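Local coordinates for DNA translocase coupling protein (Clostridium perfringens, PDB 6O1W) that probably binds DNA and ATP as the FtsK/SpoIIIE-family coupling protein of plasmid conjugation, at residues L14-Q18 and L19-G23; K123-L126 and N127-P130; S313-K316 and A317-L320. All coordinates share one frame; numbering follows the deposited sequence.

Contact 1. Residues L14-Q18 and L19-G23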
ATOM      1  N   LEU A  14     -25.238 -28.562  11.180  1.00 33.46           N
ATOM      2  CA  LEU A  14     -25.113 -29.707  10.286  1.00 33.95           C
ATOM      3  C   LEU A  14     -23.639 -30.090  10.060  1.00 33.77           C
ATOM      4  O   LEU A  14     -23.293 -31.272  10.133  1.00 32.60           O
ATOM      5  CB  LEU A  14     -25.805 -29.404   8.940  1.00 35.30           C
ATOM      6  CG  LEU A  14     -25.736 -30.504   7.858  1.00 41.47           C
ATOM      7  CD1 LEU A  14     -26.476 -31.757   8.286  1.00 41.64           C
ATOM      8  CD2 LEU A  14     -26.233 -29.986   6.526  1.00 43.59           C
ATOM      9  N   ALA A  15     -22.785 -29.099   9.831  1.00 28.77           N
ATOM     10  CA  ALA A  15     -21.362 -29.326   9.608  1.00 27.97           C
ATOM     11  C   ALA A  15     -20.724 -29.986  10.834  1.00 32.70           C
ATOM     12  O   ALA A  15     -20.026 -30.987  10.692  1.00 31.70           O
ATOM     13  CB  ALA A  15     -20.662 -28.007   9.260  1.00 27.62           C
ATOM     14  N   PHE A  16     -21.017 -29.466  12.051  1.00 29.97           N
ATOM     15  CA  PHE A  16     -20.428 -30.006  13.280  1.00 28.45           C
ATOM     16  C   PHE A  16     -20.914 -31.429  13.616  1.00 32.25           C
ATOM     17  O   PHE A  16     -20.125 -32.275  14.034  1.00 30.27           O
ATOM     18  CB  PHE A  16     -20.669 -29.036  14.433  1.00 29.71           C
ATOM     19  CG  PHE A  16     -19.910 -27.743  14.351  1.00 31.03           C
ATOM     20  CD1 PHE A  16     -18.542 -27.733  14.082  1.00 33.35           C
ATOM     21  CD2 PHE A  16     -20.536 -26.536  14.616  1.00 32.61           C
ATOM     22  CE1 PHE A  16     -17.835 -26.526  14.004  1.00 33.81           C
ATOM     23  CE2 PHE A  16     -19.816 -25.332  14.572  1.00 35.62           C
ATOM     24  CZ  PHE A  16     -18.469 -25.339  14.284  1.00 33.11           C
ATOM     25  N   GLU A  17     -22.211 -31.684  13.409  1.00 31.34           N
ATOM     26  CA  GLU A  17     -22.846 -32.984  13.634  1.00 32.78           C
ATOM     27  C   GLU A  17     -22.297 -34.064  12.679  1.00 35.36           C
ATOM     28  O   GLU A  17     -22.039 -35.182  13.125  1.00 34.36           O
ATOM     29  CB  GLU A  17     -24.363 -32.840  13.481  1.00 35.00           C
ATOM     30  CG  GLU A  17     -25.013 -32.315  14.745  1.00 51.61           C
ATOM     31  CD  GLU A  17     -26.490 -31.984  14.648  1.00 76.08           C
ATOM     32  OE1 GLU A  17     -27.105 -32.275  13.596  1.00 63.63           O
ATOM     33  OE2 GLU A  17     -27.032 -31.431  15.634  1.00 70.62           O
ATOM     34  N   GLN A  18     -22.067 -33.723  11.388  1.00 33.03           N
ATOM     35  CA  GLN A  18     -21.449 -34.650  10.395  1.00 33.51           C
ATOM     36  C   GLN A  18     -20.030 -35.097  10.898  1.00 36.64           C
ATOM     37  O   GLN A  18     -19.588 -36.206  10.611  1.00 35.65           O
ATOM     38  CB  GLN A  18     -21.269 -33.935   9.039  1.00 34.81           C
ATOM     39  CG  GLN A  18     -22.501 -33.943   8.158  1.00 42.54           C
ATOM     40  CD  GLN A  18     -22.379 -33.062   6.939  1.00 43.86           C
ATOM     41  OE1 GLN A  18     -21.539 -32.147   6.835  1.00 38.05           O
ATOM     42  NE2 GLN A  18     -23.231 -33.321   5.991  1.00 34.76           N
ATOM     43  N   LEU A  19     -19.347 -34.223  11.669  1.00 32.26           N
ATOM     44  CA  LEU A  19     -18.019 -34.516  12.228  1.00 31.25           C
ATOM     45  C   LEU A  19     -18.077 -35.107  13.630  1.00 37.60           C
ATOM     46  O   LEU A  19     -17.042 -35.494  14.169  1.00 37.46           O
ATOM     47  CB  LEU A  19     -17.187 -33.218  12.264  1.00 30.41           C
ATOM     48  CG  LEU A  19     -16.922 -32.525  10.926  1.00 33.67           C
ATOM     49  CD1 LEU A  19     -16.197 -31.199  11.123  1.00 32.84           C
ATOM     50  CD2 LEU A  19     -16.226 -33.441   9.959  1.00 31.66           C
ATOM     51  N   ASN A  20     -19.274 -35.148  14.244  1.00 36.64           N
ATOM     52  CA  ASN A  20     -19.471 -35.485  15.668  1.00 37.48           C
ATOM     53  C   ASN A  20     -18.494 -34.623  16.497  1.00 39.71           C
ATOM     54  O   ASN A  20     -17.758 -35.117  17.354  1.00 39.32           O
ATOM     55  CB  ASN A  20     -19.349 -36.999  15.983  1.00 45.72           C
ATOM     56  CG  ASN A  20     -19.824 -37.339  17.388  1.00 75.95           C
ATOM     57  OD1 ASN A  20     -19.086 -37.915  18.198  1.00 72.31           O
ATOM     58  ND2 ASN A  20     -21.052 -36.955  17.724  1.00 65.33           N
ATOM     59  N   PHE A  21     -18.427 -33.328  16.142  1.00 34.20           N
ATOM     60  CA  PHE A  21     -17.541 -32.383  16.788  1.00 32.77           C
ATOM     61  C   PHE A  21     -18.273 -31.809  18.003  1.00 38.46           C
ATOM     62  O   PHE A  21     -18.823 -30.715  17.946  1.00 37.22           O
ATOM     63  CB  PHE A  21     -17.110 -31.317  15.778  1.00 32.94           C
ATOM     64  CG  PHE A  21     -15.953 -30.454  16.190  1.00 32.34           C
ATOM     65  CD1 PHE A  21     -14.666 -30.978  16.272  1.00 34.27           C
ATOM     66  CD2 PHE A  21     -16.125 -29.094  16.412  1.00 32.25           C
ATOM     67  CE1 PHE A  21     -13.575 -30.157  16.587  1.00 32.60           C
ATOM     68  CE2 PHE A  21     -15.041 -28.290  16.774  1.00 33.31           C
ATOM     69  CZ  PHE A  21     -13.770 -28.828  16.837  1.00 30.00           C
ATOM     70  N   VAL A  22     -18.292 -32.588  19.099  1.00 37.44           N
ATOM     71  CA  VAL A  22     -19.015 -32.259  20.355  1.00 38.65           C
ATOM     72  C   VAL A  22     -18.085 -32.272  21.578  1.00 43.08           C
ATOM     73  O   VAL A  22     -17.126 -33.043  21.594  1.00 41.38           O
ATOM     74  CB  VAL A  22     -20.246 -33.192  20.597  1.00 42.70           C
ATOM     75  CG1 VAL A  22     -21.275 -33.089  19.467  1.00 43.10           C
ATOM     76  CG2 VAL A  22     -19.829 -34.646  20.813  1.00 41.87           C
ATOM     77  N   GLY A  23     -18.394 -31.444  22.583  1.00 41.59           N
ATOM     78  CA  GLY A  23     -17.637 -31.384  23.831  1.00 42.63           C
ATOM     79  C   GLY A  23     -18.084 -32.464  24.801  1.00 51.95           C
ATOM     80  O   GLY A  23     -18.935 -33.287  24.445  1.00 51.56           O
TER
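F16 and F21 meet where the helix 7-18 gives way to the loop that follows it. Atom CD1 of F16 lies 3.6 Å from CD2 of F21. The two ring planes are only 22° apart, yet they are slid so far past each other that there is little overlap. The F21 ring is placed there by a first torsion of -166°, which sets CG anti to the backbone N, while CB of F21 rests 3.6 Å from the carbonyl O of F16. That same O accepts a nearly straight hydrogen bond from F21 N (2.9 Å, 176° at the hydrogen). Beside it, N20 N bonds to E17 O at 3.0 Å, arriving from above the carbonyl plane. L19 turns its branched side chain back over the last turn, CG lying 3.5 Å from the O of A15. Further out, A15, F16 and L19 pack on helix 60-67, the F21 ring meets W56 edge-to-face, and the F16 ring does the same with F47 of strand 43-48, so the end of helix 7-18 lies against that helix and the sheet. The positive phi of N20 and the paired bonds back into the last turn make this a Schellman motif, the C-terminal cap of the helix.

Contact 2. Residues K123-L126 and N127-P130. With BGC (beta-D-glucopyranose), chain C.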
ATOM      1  N   LYS A 123      -6.997   0.563  -9.172  1.00 33.33           N
ATOM      2  CA  LYS A 123      -6.468   1.644 -10.030  1.00 33.32           C
ATOM      3  C   LYS A 123      -6.365   2.920  -9.230  1.00 35.71           C
ATOM      4  O   LYS A 123      -7.210   3.179  -8.365  1.00 34.85           O
ATOM      5  CB  LYS A 123      -7.338   1.876 -11.280  1.00 35.51           C
ATOM      6  CG  LYS A 123      -7.424   0.657 -12.207  1.00 44.90           C
ATOM      7  CD  LYS A 123      -8.136   0.944 -13.503  1.00 52.87           C
ATOM      8  CE  LYS A 123      -8.443  -0.342 -14.225  1.00 73.26           C
ATOM      9  NZ  LYS A 123      -9.307  -0.117 -15.415  1.00 89.90           N
ATOM     10  N   ILE A 124      -5.286   3.668  -9.451  1.00 31.72           N
ATOM     11  CA  ILE A 124      -5.051   4.956  -8.816  1.00 31.69           C
ATOM     12  C   ILE A 124      -4.910   5.979  -9.946  1.00 35.55           C
ATOM     13  O   ILE A 124      -4.069   5.799 -10.827  1.00 35.62           O
ATOM     14  CB  ILE A 124      -3.798   4.984  -7.889  1.00 34.71           C
ATOM     15  CG1 ILE A 124      -3.846   3.905  -6.787  1.00 35.18           C
ATOM     16  CG2 ILE A 124      -3.601   6.381  -7.273  1.00 35.17           C
ATOM     17  CD1 ILE A 124      -2.465   3.609  -6.152  1.00 28.22           C
ATOM     18  N   ASP A 125      -5.730   7.039  -9.913  1.00 33.07           N
ATOM     19  CA  ASP A 125      -5.654   8.158 -10.857  1.00 32.13           C
ATOM     20  C   ASP A 125      -4.902   9.280 -10.140  1.00 33.43           C
ATOM     21  O   ASP A 125      -5.463   9.994  -9.295  1.00 31.60           O
ATOM     22  CB  ASP A 125      -7.046   8.628 -11.300  1.00 34.10           C
ATOM     23  CG  ASP A 125      -7.018   9.763 -12.323  1.00 41.94           C
ATOM     24  OD1 ASP A 125      -5.940  10.364 -12.520  1.00 42.15           O
ATOM     25  OD2 ASP A 125      -8.075  10.047 -12.928  1.00 50.89           O
ATOM     26  N   LEU A 126      -3.617   9.431 -10.490  1.00 29.82           N
ATOM     27  CA  LEU A 126      -2.738  10.424  -9.890  1.00 29.19           C
ATOM     28  C   LEU A 126      -3.224  11.859 -10.077  1.00 32.57           C
ATOM     29  O   LEU A 126      -2.862  12.695  -9.260  1.00 31.36           O
ATOM     30  CB  LEU A 126      -1.286  10.244 -10.364  1.00 29.39           C
ATOM     31  CG  LEU A 126      -0.626   8.897 -10.017  1.00 32.48           C
ATOM     32  CD1 LEU A 126       0.719   8.845 -10.568  1.00 32.94           C
ATOM     33  CD2 LEU A 126      -0.543   8.687  -8.518  1.00 34.37           C
ATOM     34  N   ASN A 127      -4.130  12.132 -11.056  1.00 29.80           N
ATOM     35  CA  ASN A 127      -4.725  13.475 -11.217  1.00 30.33           C
ATOM     36  C   ASN A 127      -5.759  13.778 -10.097  1.00 36.66           C
ATOM     37  O   ASN A 127      -6.084  14.939  -9.862  1.00 37.67           O
ATOM     38  CB  ASN A 127      -5.369  13.633 -12.621  1.00 28.37           C
ATOM     39  CG  ASN A 127      -4.363  13.559 -13.753  1.00 52.17           C
ATOM     40  OD1 ASN A 127      -4.482  12.764 -14.690  1.00 54.47           O
ATOM     41  ND2 ASN A 127      -3.327  14.359 -13.673  1.00 40.10           N
ATOM     42  N   LYS A 128      -6.250  12.741  -9.399  1.00 34.06           N
ATOM     43  CA  LYS A 128      -7.249  12.855  -8.318  1.00 34.12           C
ATOM     44  C   LYS A 128      -6.659  12.637  -6.922  1.00 36.52           C
ATOM     45  O   LYS A 128      -7.011  13.360  -5.991  1.00 34.97           O
ATOM     46  CB  LYS A 128      -8.403  11.878  -8.575  1.00 37.28           C
ATOM     47  CG  LYS A 128      -9.218  12.272  -9.812  1.00 50.22           C
ATOM     48  CD  LYS A 128     -10.116  11.168 -10.324  1.00 64.34           C
ATOM     49  CE  LYS A 128     -10.969  11.682 -11.467  1.00 75.49           C
ATOM     50  NZ  LYS A 128     -11.735  10.593 -12.134  1.00 83.31           N
ATOM     51  N   SER A 129      -5.730  11.669  -6.790  1.00 31.90           N
ATOM     52  CA  SER A 129      -5.084  11.304  -5.518  1.00 30.96           C
ATOM     53  C   SER A 129      -3.584  11.258  -5.854  1.00 31.75           C
ATOM     54  O   SER A 129      -3.092  10.274  -6.396  1.00 28.94           O
ATOM     55  CB  SER A 129      -5.651   9.985  -5.019  1.00 35.64           C
ATOM     56  OG  SER A 129      -5.468   8.983  -6.004  1.00 50.34           O
ATOM     57  N   PRO A 130      -2.905  12.422  -5.705  1.00 28.91           N
ATOM     58  CA  PRO A 130      -1.559  12.574  -6.291  1.00 28.88           C
ATOM     59  C   PRO A 130      -0.378  11.917  -5.590  1.00 34.03           C
ATOM     60  O   PRO A 130       0.684  11.811  -6.220  1.00 35.37           O
ATOM     61  CB  PRO A 130      -1.368  14.101  -6.341  1.00 29.83           C
ATOM     62  CG  PRO A 130      -2.248  14.639  -5.245  1.00 32.57           C
ATOM     63  CD  PRO A 130      -3.421  13.710  -5.176  1.00 28.37           C
TER
HETATM   64  C2  BGC C 501     -11.247   0.795  -5.071  1.00 78.46           C
HETATM   65  C3  BGC C 501     -11.439  -0.319  -6.092  1.00 79.89           C
HETATM   66  C4  BGC C 501     -11.665   0.281  -7.473  1.00 82.80           C
HETATM   67  C5  BGC C 501     -10.372   0.947  -7.930  1.00 78.12           C
HETATM   68  C6  BGC C 501     -10.557   1.993  -9.015  1.00 79.17           C
HETATM   69  C1  BGC C 501     -10.435   1.960  -5.653  1.00 78.19           C
HETATM   70  O1  BGC C 501     -11.276   3.036  -5.884  1.00 78.79           O
HETATM   71  O2  BGC C 501     -10.614   0.303  -3.895  1.00 75.14           O
HETATM   72  O3  BGC C 501     -12.538  -1.147  -5.722  1.00 81.24           O
HETATM   73  O4  BGC C 501     -12.048  -0.719  -8.417  1.00 85.02           O
HETATM   74  O5  BGC C 501      -9.684   1.564  -6.820  1.00 79.01           O
HETATM   75  O6  BGC C 501     -11.104   3.224  -8.549  1.00 75.56           O
HETATM   76  O   HOH W   1      -7.708   7.610  -7.676  1.00 30.30           O
HETATM   77  O   HOH W   2     -10.479   8.240 -13.242  1.00 61.20           O
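The K128 side chain crosses that of D125 at a slant, over the turn that ends the strand 121-125. Their charged ends form a long salt bridge, with OD2 of D125 3.8 Å from NZ of K128, and a water bridges the two, donating to OD2 and accepting from NZ. The extended K128 chain also passes the carboxylate, CD lying 3.5 Å from OD2 of D125. Hydrogen bonds shape the backbone. D125 O takes two: S129 N comes in the carbonyl plane at 3.0 Å, and K128 N from above it at 2.9 Å. With CG anti to the backbone N (chi1 -178°), the D125 carboxylate reaches forward along the chain, and its OD1 accepts from N127 N at 2.9 Å, met from above the carboxylate plane. D125 to K128 form a type I beta turn, with the Asx turn of D125 laid over it, leading from the edge strand of the mixed sheet toward strand 132-135. A second water joins D125 N to S129 OG. In van der Waals contact, the I124 CG2 methyl rests 3.4 Å from the hydroxyl oxygen S129 OG; both residues also touch V296. K123 belongs to a glucose pocket, its carbonyl O being 3.3 Å from O5 of the sugar.

Contact 3. Residues S313-K316 and A317-L320. With BGC (beta-D-glucopyranose), chain D.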
ATOM      1  N   SER A 313      -4.899   4.718  10.254  1.00 34.62           N
ATOM      2  CA  SER A 313      -5.766   5.245  11.325  1.00 33.81           C
ATOM      3  C   SER A 313      -6.912   4.235  11.671  1.00 38.87           C
ATOM      4  O   SER A 313      -8.016   4.610  12.071  1.00 40.63           O
ATOM      5  CB  SER A 313      -6.239   6.677  11.075  1.00 36.77           C
ATOM      6  OG  SER A 313      -7.074   6.802   9.944  1.00 50.21           O
ATOM      7  N   ASN A 314      -6.579   2.937  11.566  1.00 33.83           N
ATOM      8  CA  ASN A 314      -7.358   1.761  11.994  1.00 33.23           C
ATOM      9  C   ASN A 314      -6.330   0.635  12.286  1.00 37.02           C
ATOM     10  O   ASN A 314      -5.152   0.802  11.964  1.00 36.63           O
ATOM     11  CB  ASN A 314      -8.455   1.354  10.991  1.00 30.09           C
ATOM     12  CG  ASN A 314      -7.964   0.834   9.670  1.00 40.03           C
ATOM     13  OD1 ASN A 314      -7.143  -0.072   9.601  1.00 33.97           O
ATOM     14  ND2 ASN A 314      -8.488   1.372   8.580  1.00 37.47           N
ATOM     15  N   THR A 315      -6.759  -0.490  12.871  1.00 32.32           N
ATOM     16  CA  THR A 315      -5.877  -1.586  13.272  1.00 31.51           C
ATOM     17  C   THR A 315      -5.941  -2.794  12.316  1.00 36.91           C
ATOM     18  O   THR A 315      -5.491  -3.879  12.692  1.00 38.23           O
ATOM     19  CB  THR A 315      -6.285  -2.043  14.697  1.00 39.23           C
ATOM     20  OG1 THR A 315      -7.591  -2.619  14.608  1.00 40.62           O
ATOM     21  CG2 THR A 315      -6.274  -0.897  15.734  1.00 33.46           C
ATOM     22  N   LYS A 316      -6.493  -2.629  11.106  1.00 32.70           N
ATOM     23  CA  LYS A 316      -6.711  -3.746  10.171  1.00 32.39           C
ATOM     24  C   LYS A 316      -5.456  -4.422   9.605  1.00 35.78           C
ATOM     25  O   LYS A 316      -5.575  -5.558   9.142  1.00 34.07           O
ATOM     26  CB  LYS A 316      -7.635  -3.344   9.018  1.00 34.19           C
ATOM     27  CG  LYS A 316      -9.000  -2.840   9.470  1.00 37.18           C
ATOM     28  CD  LYS A 316      -9.789  -2.316   8.253  1.00 41.05           C
ATOM     29  CE  LYS A 316     -10.960  -1.451   8.629  1.00 44.82           C
ATOM     30  NZ  LYS A 316     -11.961  -2.213   9.413  1.00 42.91           N
ATOM     31  N   ALA A 317      -4.268  -3.765   9.620  1.00 33.30           N
ATOM     32  CA  ALA A 317      -3.056  -4.437   9.101  1.00 34.12           C
ATOM     33  C   ALA A 317      -2.664  -5.670   9.967  1.00 37.18           C
ATOM     34  O   ALA A 317      -1.986  -6.565   9.484  1.00 36.70           O
ATOM     35  CB  ALA A 317      -1.894  -3.450   8.984  1.00 35.02           C
ATOM     36  N   LYS A 318      -3.164  -5.750  11.212  1.00 33.98           N
ATOM     37  CA  LYS A 318      -2.891  -6.902  12.085  1.00 34.27           C
ATOM     38  C   LYS A 318      -3.712  -8.156  11.689  1.00 39.51           C
ATOM     39  O   LYS A 318      -3.407  -9.250  12.151  1.00 40.09           O
ATOM     40  CB  LYS A 318      -3.102  -6.511  13.579  1.00 36.08           C
ATOM     41  CG  LYS A 318      -4.551  -6.646  14.073  1.00 47.49           C
ATOM     42  CD  LYS A 318      -4.932  -5.717  15.233  1.00 57.82           C
ATOM     43  CE  LYS A 318      -6.402  -5.849  15.636  1.00 60.75           C
ATOM     44  NZ  LYS A 318      -7.374  -5.528  14.533  1.00 51.80           N
ATOM     45  N   ASP A 319      -4.768  -7.985  10.870  1.00 36.38           N
ATOM     46  CA  ASP A 319      -5.707  -9.047  10.473  1.00 35.42           C
ATOM     47  C   ASP A 319      -5.315  -9.755   9.190  1.00 37.02           C
ATOM     48  O   ASP A 319      -5.926 -10.776   8.860  1.00 35.61           O
ATOM     49  CB  ASP A 319      -7.111  -8.455  10.223  1.00 37.04           C
ATOM     50  CG  ASP A 319      -7.656  -7.523  11.276  1.00 50.85           C
ATOM     51  OD1 ASP A 319      -7.355  -7.733  12.459  1.00 52.97           O
ATOM     52  OD2 ASP A 319      -8.419  -6.597  10.911  1.00 55.86           O
ATOM     53  N   LEU A 320      -4.428  -9.141   8.384  1.00 31.07           N
ATOM     54  CA  LEU A 320      -4.086  -9.718   7.087  1.00 30.41           C
ATOM     55  C   LEU A 320      -3.554 -11.153   7.185  1.00 36.09           C
ATOM     56  O   LEU A 320      -2.809 -11.423   8.114  1.00 33.67           O
ATOM     57  CB  LEU A 320      -3.024  -8.850   6.379  1.00 28.81           C
ATOM     58  CG  LEU A 320      -3.512  -7.579   5.649  1.00 29.87           C
ATOM     59  CD1 LEU A 320      -2.306  -6.767   5.157  1.00 27.19           C
ATOM     60  CD2 LEU A 320      -4.435  -7.931   4.477  1.00 27.53           C
TER
HETATM   61  C2  BGC D 502     -10.731  -7.223  14.003  1.00 53.63           C
HETATM   62  C3  BGC D 502     -11.352  -6.066  13.222  1.00 52.14           C
HETATM   63  C4  BGC D 502     -12.250  -6.585  12.103  1.00 52.83           C
HETATM   64  C5  BGC D 502     -13.252  -7.599  12.651  1.00 51.38           C
HETATM   65  C6  BGC D 502     -14.076  -8.272  11.578  1.00 49.05           C
HETATM   66  C1  BGC D 502     -11.803  -8.207  14.458  1.00 54.67           C
HETATM   67  O1  BGC D 502     -11.178  -9.297  15.044  1.00 55.92           O
HETATM   68  O2  BGC D 502     -10.035  -6.754  15.151  1.00 57.08           O
HETATM   69  O3  BGC D 502     -10.320  -5.258  12.663  1.00 49.75           O
HETATM   70  O4  BGC D 502     -12.930  -5.514  11.450  1.00 53.49           O
HETATM   71  O5  BGC D 502     -12.552  -8.650  13.332  1.00 52.79           O
HETATM   72  O6  BGC D 502     -13.275  -9.120  10.761  1.00 47.04           O
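K318 folds its side chain back over T315, and the two run alongside each other in the same direction. CG and CD of the lysine pass within 3.2 Å of the carbonyl O of T315, and a bend at chi4 (-60°) brings NZ round to the threonine hydroxyl, where it donates to T315 OG1 at 2.9 Å. It also donates to T315 O at 3.1 Å, from well above the carbonyl plane. A third partner is D319, whose OD1 receives NZ on its syn side in a salt bridge of 3.0 Å, and a fourth is the glucose, whose O2 accepts from the same nitrogen. Four acceptors thus surround a nitrogen with three N-H bonds, so at least one hydrogen must be shared or the bonds alternate; the setting would be expected to favour the charged form. The backbone beneath is a short 3-10 turn: D319 N bonds to K316 O at 3.1 Å, while the bond from K318 N to T315 O is weak. An Asx turn leads into it, N314 OD1 accepting from K316 N at 3.0 Å; S313, with positive phi, is the first residue beyond helix 305-312. The glucose pocket spans this turn and the N-terminal sheet domain, where D37, I42 and E44 also hydrogen-bond the sugar. The carboxylate of D319 is shared between two tasks, since OD2 accepts a hydrogen bond of 2.9 Å from O3 of the sugar while OD1 holds the lysine. K316 crosses D319 obliquely, its CB 3.8 Å from OD2, but its ammonium group is engaged by D37 in a salt bridge.

In the fold
From the N terminus, contact 1 caps the helix 7-18 and opens the loop to strand 30-36, in the small domain built on the four-stranded antiparallel sheet. Contact 2 closes the turn from strand 121-125 toward strand 132-135, at one edge of the large mixed sheet of the FtsK/SpoIIIE-like part. Contact 3 lies between the helix 305-312 and strand 326-331 of the same sheet. The three follow in series and neither nest nor cross. Contacts 1 and 3 have centres about 33 Å apart on one side of the chain's centre; contact 2 is on the opposite side. Different glucose molecules lie beside contacts 2 and 3, the latter between the N-terminal sheet and the large sheet's domain.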